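Local coordinates for anastral spindle 2, SAS 4 (Drosophila melanogaster, PDB 4BY2), which probably serves as a molecular adaptor that binds tubulin in centriole assembly, here as the TCP domain of Sas-4 fused to a proline-rich piece of Ana2, at residues E106-I109 with R110-T113; Y116-A119 with E120-T123; L192-P195 with N196-E200. One frame throughout, in Å; residues are numbered along the deposited sequence.

Contact 1: E106-I109 with R110-T113; sequences ETNI and REGT
N108 and T113 face each other across a tight reversal of the chain in the Sas-4 part of the construct, where strand 104-108 hands over to strand 113-118. Two backbone bonds make them an antiparallel hydrogen-bonded pair. N108 N gives its hydrogen to T113 O at 2.9 Å, almost straight at the hydrogen (165°), and T113 N returns a bond of 3.0 Å to N108 O. G112 shares the place opposite N108 with T113, which makes this a G1 beta bulge; the positive phi of G112 suits a residue without a side chain.

The side chains of the pair lie on the same face. T113 OG1 sits between its own backbone N and carbonyl carbon (chi1 54°), and from there it offers a weak bond of 3.3 Å to N108 OD1, so the amide oxygen has a hydroxyl partner of its own. E111 approaches N108 from the loop: its OE1 lies 3.3 Å from N108 CB, and its OE2 stays 3.7 Å from N108 ND2. The carboxylate and amide planes are turned 71° apart, which argues for contact across the two groups and not for a flat pairing.

Other polar groups are served from the preceding strand and turn. R110 NH2 makes a salt bridge with D91, while the backbones of T107 and I109 bond to L95 and M93. The reversal is therefore held chiefly by main-chain donors and acceptors: the two main-chain bonds between N108 and T113 fix the register, whereas the long hydroxyl-amide bond probably adds little more than a preference for how the N108 amide is turned.

Contact 2: Y116-A119 with E120-T123; sequences YYYA and ETNT
A G1 beta bulge closes the hairpin between strands 113-118 and 123-128 of the Sas-4 TCP domain, with N122 and T123 both facing Y118. Y118 N bonds to T123 O at 2.8 Å, and T123 N answers to Y118 O at 3.1 Å; N122, the first bulge residue, has the positive phi expected there. T123 OG1 turns back into the loop and donates to T121 O at 3.0 Å.

Beyond this backbone frame, the polar link is carried by Y117 and N122. With Y117 CG opposite the backbone N (chi1 -179°), the ring reaches out so that its hydroxyl edge meets N122 OD1, the two side chains crossing at an angle. On the sheet face that carries Y118 and T123, T121 OG1 lies 3.4 Å from Y118 CB. The Y118 ring is covered on one side by Y116, whose CD1 stands 3.5 Å above its centre, and Y118 also touches R15 and P18 of the fused Ana2 piece. Y116 OH bonds to D103.

Ring and amide planes of Y117 and N122 stand 81° apart: Y117 OH donates to N122 OD1 at 2.7 Å from above the carbonyl plane, 39° out of it.

Contact 3: L192-P195 with N196-E200; sequences LNLP and NGQKE
N193 CG lies opposite its carbonyl carbon (chi1 -61°), and the K199 side chain, extended as far as CE, bends only at its last torsion (chi4 78°); together these bring the ammonium group of K199 to the amide of N193. The two side chains lie alongside one another, heading in the same direction. K199 NZ donates to N193 OD1 at 2.8 Å, in the carbonyl plane and on a lone pair, while K199 CG passes 3.4 Å from the same oxygen. A leucine in place of N193 would probably leave K199 NZ without this acceptor and its end free to turn.

On the other face L192 and E200 also lie alongside each other, with L192 CD2 3.7 Å from E200 OE1, an oxygen that bonds to H202. Their backbones form a hydrogen-bonded pair, L192 N to E200 O and E200 N to L192 O, both 2.8 Å. L194 N continues the ladder to Q198 O at 2.9 Å.

The reversal itself is a type I beta turn from L194 to G197, whose closing bond from G197 N to L194 O is weak at 3.4 Å. An Asx turn reinforces it: N196 OD1 accepts from Q198 N at 3.2 Å. G197 has backbone angles at which a CB would press on the N196 carbonyl oxygen.

This hairpin of the Sas-4 part ends the modelled run of strands: 199-202 is the outermost, and strand 190-193 has strand 181-185 along its other edge, where N193 bonds through its backbone to H181 and L192 packs on L182.

In the fold
All three contacts close hairpins in the Sas-4 TCP domain, whose antiparallel strands follow one another in sequence order in an extended array. Contacts 1 and 2 sit at the two ends of strand 113-118, their centres 19 Å apart, and both make the reversal with a G1 bulge. Contact 3, built on a type I turn, lies far along the array, on the other side of the chain's centre: its centre is about 43 Å from that of contact 1 and 40 Å from that of contact 2, with nearest atoms about 33 and 30 Å apart. Contact 2 also touches the Ana2 piece fused ahead of the Sas-4 part, at P14, R15, A17 and P18.

Contact 1: E106-I109 with R110-T113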
loop_
_atom_site.group_PDB
_atom_site.type_symbol
_atom_site.label_atom_id
_atom_site.label_comp_id
_atom_site.label_asym_id
_atom_site.label_seq_id
_atom_site.Cartn_x
_atom_site.Cartn_y
_atom_site.Cartn_z
ATOM N N GLU A 106 -12.754 3.649 -2.882
ATOM C CA GLU A 106 -12.842 5.105 -3.072
ATOM C C GLU A 106 -11.997 5.570 -4.260
ATOM O O GLU A 106 -10.803 5.288 -4.305
ATOM C CB GLU A 106 -12.420 5.854 -1.796
ATOM C CG GLU A 106 -13.485 5.887 -0.709
ATOM C CD GLU A 106 -13.071 6.478 0.628
ATOM O OE1 GLU A 106 -12.045 7.197 0.683
ATOM O OE2 GLU A 106 -13.789 6.235 1.625
ATOM N N THR A 107 -12.620 6.275 -5.219
ATOM C CA THR A 107 -11.950 6.810 -6.411
ATOM C C THR A 107 -12.040 8.336 -6.400
ATOM O O THR A 107 -13.115 8.894 -6.623
ATOM C CB THR A 107 -12.494 6.167 -7.704
ATOM O OG1 THR A 107 -12.481 4.745 -7.573
ATOM C CG2 THR A 107 -11.701 6.573 -8.944
ATOM N N ASN A 108 -10.907 9.000 -6.105
ATOM C CA ASN A 108 -10.782 10.457 -6.054
ATOM C C ASN A 108 -10.043 10.909 -7.317
ATOM O O ASN A 108 -8.832 10.709 -7.423
ATOM C CB ASN A 108 -10.022 10.892 -4.792
ATOM C CG ASN A 108 -10.481 10.228 -3.516
ATOM O OD1 ASN A 108 -10.097 9.093 -3.199
ATOM N ND2 ASN A 108 -11.289 10.935 -2.740
ATOM N N ILE A 109 -10.781 11.463 -8.295
ATOM C CA ILE A 109 -10.226 11.924 -9.574
ATOM C C ILE A 109 -9.423 13.224 -9.381
ATOM O O ILE A 109 -8.426 13.431 -10.078
ATOM C CB ILE A 109 -11.329 12.012 -10.681
ATOM C CG1 ILE A 109 -11.915 10.608 -10.973
ATOM C CG2 ILE A 109 -10.807 12.662 -11.981
ATOM C CD1 ILE A 109 -13.274 10.585 -11.661
ATOM N N ARG A 110 -9.830 14.066 -8.412
ATOM C CA ARG A 110 -9.135 15.322 -8.110
ATOM C C ARG A 110 -7.776 15.074 -7.453
ATOM O O ARG A 110 -6.802 15.757 -7.777
ATOM C CB ARG A 110 -10.006 16.243 -7.242
ATOM C CG ARG A 110 -10.542 17.440 -8.005
ATOM C CD ARG A 110 -11.318 18.381 -7.113
ATOM N NE ARG A 110 -12.711 17.971 -6.941
ATOM C CZ ARG A 110 -13.714 18.367 -7.718
ATOM N NH1 ARG A 110 -13.487 19.172 -8.750
ATOM N NH2 ARG A 110 -14.951 17.963 -7.471
ATOM N N GLU A 111 -7.713 14.080 -6.552
ATOM C CA GLU A 111 -6.491 13.706 -5.835
ATOM C C GLU A 111 -5.690 12.615 -6.573
ATOM O O GLU A 111 -4.559 12.326 -6.182
ATOM C CB GLU A 111 -6.810 13.276 -4.387
ATOM C CG GLU A 111 -7.517 14.332 -3.548
ATOM C CD GLU A 111 -9.031 14.219 -3.484
ATOM O OE1 GLU A 111 -9.681 14.169 -4.553
ATOM O OE2 GLU A 111 -9.571 14.224 -2.355
ATOM N N GLY A 112 -6.280 12.036 -7.625
ATOM C CA GLY A 112 -5.684 10.967 -8.427
ATOM C C GLY A 112 -5.385 9.722 -7.611
ATOM O O GLY A 112 -4.318 9.123 -7.762
ATOM N N THR A 113 -6.309 9.351 -6.705
ATOM C CA THR A 113 -6.126 8.214 -5.803
ATOM C C THR A 113 -7.244 7.182 -5.845
ATOM O O THR A 113 -8.420 7.522 -5.986
ATOM C CB THR A 113 -5.891 8.681 -4.351
ATOM O OG1 THR A 113 -6.940 9.560 -3.945
ATOM C CG2 THR A 113 -4.544 9.357 -4.155
#

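Contact 2: Y116-A119 with E120-T123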
loop_
_atom_site.group_PDB
_atom_site.type_symbol
_atom_site.label_atom_id
_atom_site.label_comp_id
_atom_site.label_asym_id
_atom_site.label_seq_id
_atom_site.Cartn_x
_atom_site.Cartn_y
_atom_site.Cartn_z
ATOM N N TYR A 116 -8.647 1.373 -1.228
ATOM C CA TYR A 116 -9.404 0.135 -1.057
ATOM C C TYR A 116 -9.322 -0.368 0.372
ATOM O O TYR A 116 -8.226 -0.533 0.899
ATOM C CB TYR A 116 -8.950 -0.953 -2.050
ATOM C CG TYR A 116 -9.949 -2.083 -2.210
ATOM C CD1 TYR A 116 -10.011 -3.124 -1.287
ATOM C CD2 TYR A 116 -10.840 -2.107 -3.279
ATOM C CE1 TYR A 116 -10.941 -4.151 -1.415
ATOM C CE2 TYR A 116 -11.761 -3.143 -3.430
ATOM C CZ TYR A 116 -11.807 -4.164 -2.496
ATOM O OH TYR A 116 -12.713 -5.190 -2.627
ATOM N N TYR A 117 -10.482 -0.638 0.991
ATOM C CA TYR A 117 -10.544 -1.160 2.350
ATOM C C TYR A 117 -10.965 -2.627 2.350
ATOM O O TYR A 117 -12.080 -2.946 1.947
ATOM C CB TYR A 117 -11.471 -0.304 3.237
ATOM C CG TYR A 117 -11.572 -0.784 4.672
ATOM C CD1 TYR A 117 -10.492 -0.669 5.545
ATOM C CD2 TYR A 117 -12.748 -1.342 5.162
ATOM C CE1 TYR A 117 -10.580 -1.102 6.866
ATOM C CE2 TYR A 117 -12.852 -1.768 6.485
ATOM C CZ TYR A 117 -11.760 -1.656 7.332
ATOM O OH TYR A 117 -11.849 -2.073 8.637
ATOM N N TYR A 118 -10.055 -3.520 2.778
ATOM C CA TYR A 118 -10.309 -4.957 2.900
ATOM C C TYR A 118 -10.902 -5.117 4.297
ATOM O O TYR A 118 -10.175 -5.082 5.293
ATOM C CB TYR A 118 -9.017 -5.779 2.726
ATOM C CG TYR A 118 -8.271 -5.505 1.437
ATOM C CD1 TYR A 118 -7.295 -4.514 1.370
ATOM C CD2 TYR A 118 -8.527 -6.248 0.288
ATOM C CE1 TYR A 118 -6.607 -4.255 0.186
ATOM C CE2 TYR A 118 -7.834 -6.007 -0.899
ATOM C CZ TYR A 118 -6.879 -5.002 -0.947
ATOM O OH TYR A 118 -6.191 -4.747 -2.107
ATOM N N ALA A 119 -12.243 -5.178 4.358
ATOM C CA ALA A 119 -13.032 -5.236 5.586
ATOM C C ALA A 119 -12.704 -6.392 6.514
ATOM O O ALA A 119 -12.606 -6.174 7.724
ATOM C CB ALA A 119 -14.511 -5.233 5.257
ATOM N N GLU A 120 -12.541 -7.610 5.957
ATOM C CA GLU A 120 -12.252 -8.834 6.708
ATOM C C GLU A 120 -10.911 -8.772 7.443
ATOM O O GLU A 120 -10.826 -9.203 8.598
ATOM C CB GLU A 120 -12.307 -10.051 5.769
ATOM C CG GLU A 120 -12.649 -11.360 6.464
ATOM C CD GLU A 120 -13.041 -12.496 5.537
ATOM O OE1 GLU A 120 -12.223 -12.870 4.665
ATOM O OE2 GLU A 120 -14.162 -13.031 5.700
ATOM N N THR A 121 -9.879 -8.216 6.779
ATOM C CA THR A 121 -8.515 -8.115 7.297
ATOM C C THR A 121 -8.141 -6.716 7.846
ATOM O O THR A 121 -6.996 -6.536 8.273
ATOM C CB THR A 121 -7.514 -8.598 6.233
ATOM O OG1 THR A 121 -7.848 -8.028 4.968
ATOM C CG2 THR A 121 -7.471 -10.116 6.116
ATOM N N ASN A 122 -9.095 -5.744 7.861
ATOM C CA ASN A 122 -8.912 -4.365 8.362
ATOM C C ASN A 122 -7.676 -3.671 7.735
ATOM O O ASN A 122 -6.914 -2.981 8.418
ATOM C CB ASN A 122 -8.886 -4.354 9.912
ATOM C CG ASN A 122 -8.995 -2.992 10.567
ATOM O OD1 ASN A 122 -9.467 -2.012 9.980
ATOM N ND2 ASN A 122 -8.564 -2.908 11.816
ATOM N N THR A 123 -7.496 -3.869 6.418
ATOM C CA THR A 123 -6.354 -3.363 5.654
ATOM C C THR A 123 -6.768 -2.314 4.627
ATOM O O THR A 123 -7.818 -2.440 3.998
ATOM C CB THR A 123 -5.611 -4.557 5.008
ATOM O OG1 THR A 123 -5.376 -5.561 5.999
ATOM C CG2 THR A 123 -4.284 -4.167 4.346
#

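Contact 3: L192-P195 with N196-E200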
loop_
_atom_site.group_PDB
_atom_site.type_symbol
_atom_site.label_atom_id
_atom_site.label_comp_id
_atom_site.label_asym_id
_atom_site.label_seq_id
_atom_site.Cartn_x
_atom_site.Cartn_y
_atom_site.Cartn_z
ATOM N N LEU A 192 27.741 -2.267 7.778
ATOM C CA LEU A 192 26.977 -1.764 8.915
ATOM C C LEU A 192 27.409 -0.348 9.314
ATOM O O LEU A 192 28.510 -0.152 9.834
ATOM C CB LEU A 192 27.057 -2.755 10.095
ATOM C CG LEU A 192 26.197 -2.474 11.329
ATOM C CD1 LEU A 192 24.736 -2.792 11.071
ATOM C CD2 LEU A 192 26.676 -3.292 12.507
ATOM N N ASN A 193 26.533 0.637 9.048
ATOM C CA ASN A 193 26.760 2.047 9.367
ATOM C C ASN A 193 26.078 2.394 10.695
ATOM O O ASN A 193 24.868 2.629 10.737
ATOM C CB ASN A 193 26.282 2.957 8.226
ATOM C CG ASN A 193 26.980 2.720 6.908
ATOM O OD1 ASN A 193 28.139 3.096 6.712
ATOM N ND2 ASN A 193 26.275 2.111 5.964
ATOM N N LEU A 194 26.862 2.381 11.785
ATOM C CA LEU A 194 26.412 2.672 13.149
ATOM C C LEU A 194 26.018 4.159 13.305
ATOM O O LEU A 194 26.538 4.993 12.556
ATOM C CB LEU A 194 27.521 2.305 14.167
ATOM C CG LEU A 194 27.725 0.828 14.587
ATOM C CD1 LEU A 194 26.465 0.207 15.183
ATOM C CD2 LEU A 194 28.346 -0.020 13.480
ATOM N N PRO A 195 25.119 4.524 14.260
ATOM C CA PRO A 195 24.744 5.947 14.401
ATOM C C PRO A 195 25.857 6.853 14.949
ATOM O O PRO A 195 25.855 8.054 14.664
ATOM C CB PRO A 195 23.527 5.899 15.328
ATOM C CG PRO A 195 23.718 4.670 16.137
ATOM C CD PRO A 195 24.387 3.679 15.230
ATOM N N ASN A 196 26.811 6.274 15.716
ATOM C CA ASN A 196 27.944 6.987 16.322
ATOM C C ASN A 196 29.067 7.349 15.326
ATOM O O ASN A 196 29.952 8.139 15.667
ATOM C CB ASN A 196 28.504 6.215 17.533
ATOM C CG ASN A 196 28.822 4.753 17.297
ATOM O OD1 ASN A 196 29.280 4.341 16.225
ATOM N ND2 ASN A 196 28.626 3.939 18.324
ATOM N N GLY A 197 29.016 6.781 14.121
ATOM C CA GLY A 197 29.997 7.037 13.071
ATOM C C GLY A 197 30.801 5.832 12.625
ATOM O O GLY A 197 31.488 5.901 11.602
ATOM N N GLN A 198 30.725 4.718 13.390
ATOM C CA GLN A 198 31.432 3.462 13.106
ATOM C C GLN A 198 30.929 2.793 11.826
ATOM O O GLN A 198 29.718 2.726 11.601
ATOM C CB GLN A 198 31.320 2.488 14.290
ATOM C CG GLN A 198 32.285 2.783 15.436
ATOM C CD GLN A 198 31.772 2.356 16.797
ATOM O OE1 GLN A 198 31.923 3.074 17.790
ATOM N NE2 GLN A 198 31.164 1.178 16.890
ATOM N N LYS A 199 31.863 2.306 10.989
ATOM C CA LYS A 199 31.552 1.620 9.736
ATOM C C LYS A 199 32.136 0.202 9.756
ATOM O O LYS A 199 33.358 0.032 9.720
ATOM C CB LYS A 199 32.052 2.426 8.522
ATOM C CG LYS A 199 31.357 2.058 7.214
ATOM C CD LYS A 199 31.999 2.749 6.019
ATOM C CE LYS A 199 31.254 2.497 4.730
ATOM N NZ LYS A 199 30.026 3.330 4.622
ATOM N N GLU A 200 31.251 -0.810 9.843
ATOM C CA GLU A 200 31.620 -2.225 9.882
ATOM C C GLU A 200 31.561 -2.859 8.495
ATOM O O GLU A 200 30.492 -2.908 7.882
ATOM C CB GLU A 200 30.723 -2.995 10.866
ATOM C CG GLU A 200 31.357 -3.223 12.221
ATOM C CD GLU A 200 30.406 -3.704 13.297
ATOM O OE1 GLU A 200 29.975 -4.879 13.233
ATOM O OE2 GLU A 200 30.097 -2.907 14.211
#